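Local coordinates for cephalosporin acylase (Bacillus halodurans, PDB 2NLZ), which is probably an Ntn-hydrolase of the gamma-glutamyltranspeptidase family that cleaves or transfers amide-linked acyl groups, perhaps with cephalosporins as substrates, at residues Y148-Y153 against T207-A212. The protein carries 1 engineered substitution. Numbering follows the deposited sequence.
Sequences YAEEGY and TLRSIA
A surface salt bridge between two neighbouring helices, 143-151 and 202-212, joins Glu-150 to Arg-209. Its defining distance is 2.9 Å, from Glu-150 OE2 to Arg-209 NH2, and the N-H...O angle of 137° classes the accompanying hydrogen bond as weak. The same nitrogen also lies 3.2 Å from Glu-150 OE1, whereas Arg-209 NH1 is 3.8 Å from that oxygen; the guanidinium therefore presents one terminal nitrogen rather than pairing two with the carboxylate. OE2 sits at the guanidinium edge, in its plane, but the carboxylate is turned 76° from that plane, so the two flat groups do not form a coplanar fork. The CA atoms of Glu-150 and Arg-209 are 10.8 Å apart, a separation spanned by both side chains. Glu-150 runs extended beyond CG, while with chi1 at -169° the Arg-209 CG leaves beside the carbonyl carbon, and bends at chi2 and chi3 bring NH2 round to the carboxylate; the two chains cross at about a right angle. Both helices lie in the largely helical region between strands 81-87 and 250-259, at the periphery of what is probably an Ntn-hydrolase core, and the centre of the contact is about 22 Å from the centre of the chain. Ala-149 CB and Leu-208 CD1 stay 5.1 Å apart and do not pack on each other; both side chains touch Val-60 of helix 47-61. Glu-150 OE2 has a second donor in Gln-202 NE2, at the start of Arg-209's own helix, and Glu-150 O accepts from Arg-200 NE. Replacing Glu-150 with an alanine would probably leave the Arg-209 guanidinium without this carboxylate mate and freer to turn, and would remove one acceptor of Gln-202 NE2.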
loop_
_atom_site.group_PDB
_atom_site.type_symbol
_atom_site.label_atom_id
_atom_site.label_comp_id
_atom_site.label_asym_id
_atom_site.label_seq_id
_atom_site.Cartn_x
_atom_site.Cartn_y
_atom_site.Cartn_z
ATOM N N TYR D 148 -11.490 -17.857 -36.269
ATOM C CA TYR D 148 -10.322 -17.203 -35.686
ATOM C C TYR D 148 -9.041 -17.752 -36.289
ATOM O O TYR D 148 -8.096 -17.008 -36.528
ATOM C CB TYR D 148 -10.277 -17.375 -34.161
ATOM C CG TYR D 148 -11.260 -16.529 -33.371
ATOM C CD1 TYR D 148 -11.981 -17.080 -32.314
ATOM C CD2 TYR D 148 -11.465 -15.184 -33.674
ATOM C CE1 TYR D 148 -12.883 -16.322 -31.580
ATOM C CE2 TYR D 148 -12.366 -14.421 -32.944
ATOM C CZ TYR D 148 -13.071 -15.000 -31.898
ATOM O OH TYR D 148 -13.969 -14.265 -31.164
ATOM N N ALA D 149 -9.010 -19.056 -36.533
ATOM C CA ALA D 149 -7.818 -19.681 -37.071
ATOM C C ALA D 149 -7.547 -19.239 -38.505
ATOM O O ALA D 149 -6.401 -19.016 -38.869
ATOM C CB ALA D 149 -7.928 -21.185 -36.974
ATOM N N GLU D 150 -8.607 -19.097 -39.303
ATOM C CA GLU D 150 -8.485 -18.697 -40.712
ATOM C C GLU D 150 -8.177 -17.217 -40.892
ATOM O O GLU D 150 -7.302 -16.851 -41.669
ATOM C CB GLU D 150 -9.751 -19.058 -41.496
ATOM C CG GLU D 150 -9.693 -20.424 -42.146
ATOM C CD GLU D 150 -10.912 -20.753 -42.973
ATOM O OE1 GLU D 150 -12.042 -20.492 -42.510
ATOM O OE2 GLU D 150 -10.735 -21.299 -44.083
ATOM N N GLU D 151 -8.900 -16.370 -40.169
ATOM C CA GLU D 151 -8.772 -14.931 -40.330
ATOM C C GLU D 151 -7.641 -14.363 -39.491
ATOM O O GLU D 151 -7.005 -13.393 -39.883
ATOM C CB GLU D 151 -10.096 -14.237 -40.007
ATOM C CG GLU D 151 -11.170 -14.473 -41.072
ATOM C CD GLU D 151 -12.591 -14.221 -40.573
ATOM O OE1 GLU D 151 -13.530 -14.799 -41.165
ATOM O OE2 GLU D 151 -12.771 -13.453 -39.598
ATOM N N GLY D 152 -7.391 -14.970 -38.339
ATOM C CA GLY D 152 -6.295 -14.546 -37.469
ATOM C C GLY D 152 -6.678 -13.568 -36.372
ATOM O O GLY D 152 -7.766 -12.997 -36.389
ATOM N N TYR D 153 -5.769 -13.372 -35.423
ATOM C CA TYR D 153 -5.994 -12.455 -34.301
ATOM C C TYR D 153 -4.732 -11.703 -33.870
ATOM O O TYR D 153 -3.632 -12.234 -33.985
ATOM C CB TYR D 153 -6.592 -13.207 -33.104
ATOM C CG TYR D 153 -5.701 -14.277 -32.514
ATOM C CD1 TYR D 153 -4.910 -14.017 -31.400
ATOM C CD2 TYR D 153 -5.663 -15.557 -33.063
ATOM C CE1 TYR D 153 -4.088 -14.999 -30.855
ATOM C CE2 TYR D 153 -4.849 -16.544 -32.526
ATOM C CZ TYR D 153 -4.064 -16.258 -31.423
ATOM O OH TYR D 153 -3.263 -17.238 -30.887
ATOM N N THR D 207 -8.209 -28.683 -39.503
ATOM C CA THR D 207 -8.396 -29.799 -38.597
ATOM C C THR D 207 -9.616 -29.611 -37.686
ATOM O O THR D 207 -10.333 -30.577 -37.403
ATOM C CB THR D 207 -7.107 -30.136 -37.813
ATOM O OG1 THR D 207 -7.378 -31.169 -36.867
ATOM C CG2 THR D 207 -6.614 -28.955 -37.081
ATOM N N LEU D 208 -9.878 -28.377 -37.264
ATOM C CA LEU D 208 -11.071 -28.112 -36.470
ATOM C C LEU D 208 -12.320 -28.357 -37.293
ATOM O O LEU D 208 -13.279 -28.937 -36.802
ATOM C CB LEU D 208 -11.077 -26.702 -35.895
ATOM C CG LEU D 208 -10.187 -26.491 -34.671
ATOM C CD1 LEU D 208 -10.121 -25.013 -34.334
ATOM C CD2 LEU D 208 -10.641 -27.304 -33.458
ATOM N N ARG D 209 -12.288 -27.948 -38.557
ATOM C CA ARG D 209 -13.362 -28.270 -39.487
ATOM C C ARG D 209 -13.491 -29.793 -39.658
ATOM O O ARG D 209 -14.599 -30.326 -39.687
ATOM C CB ARG D 209 -13.146 -27.563 -40.828
ATOM C CG ARG D 209 -14.334 -27.606 -41.773
ATOM C CD ARG D 209 -14.625 -26.235 -42.379
ATOM N NE ARG D 209 -13.402 -25.495 -42.693
ATOM C CZ ARG D 209 -13.345 -24.189 -42.950
ATOM N NH1 ARG D 209 -14.445 -23.446 -42.939
ATOM N NH2 ARG D 209 -12.178 -23.623 -43.215
ATOM N N SER D 210 -12.362 -30.492 -39.725
ATOM C CA SER D 210 -12.399 -31.927 -39.939
ATOM C C SER D 210 -13.009 -32.663 -38.752
ATOM O O SER D 210 -13.660 -33.687 -38.945
ATOM C CB SER D 210 -11.008 -32.480 -40.275
ATOM O OG SER D 210 -11.065 -33.849 -40.663
ATOM N N ILE D 211 -12.813 -32.153 -37.536
ATOM C CA ILE D 211 -13.409 -32.818 -36.365
ATOM C C ILE D 211 -14.826 -32.351 -36.120
ATOM O O ILE D 211 -15.614 -33.060 -35.501
ATOM C CB ILE D 211 -12.555 -32.746 -35.053
ATOM C CG1 ILE D 211 -12.099 -31.334 -34.746
ATOM C CG2 ILE D 211 -11.340 -33.644 -35.152
ATOM C CD1 ILE D 211 -10.764 -31.299 -34.028
ATOM N N ALA D 212 -15.152 -31.172 -36.639
ATOM C CA ALA D 212 -16.524 -30.670 -36.621
ATOM C C ALA D 212 -17.429 -31.549 -37.483
ATOM O O ALA D 212 -18.541 -31.898 -37.072
ATOM C CB ALA D 212 -16.572 -29.231 -37.107
#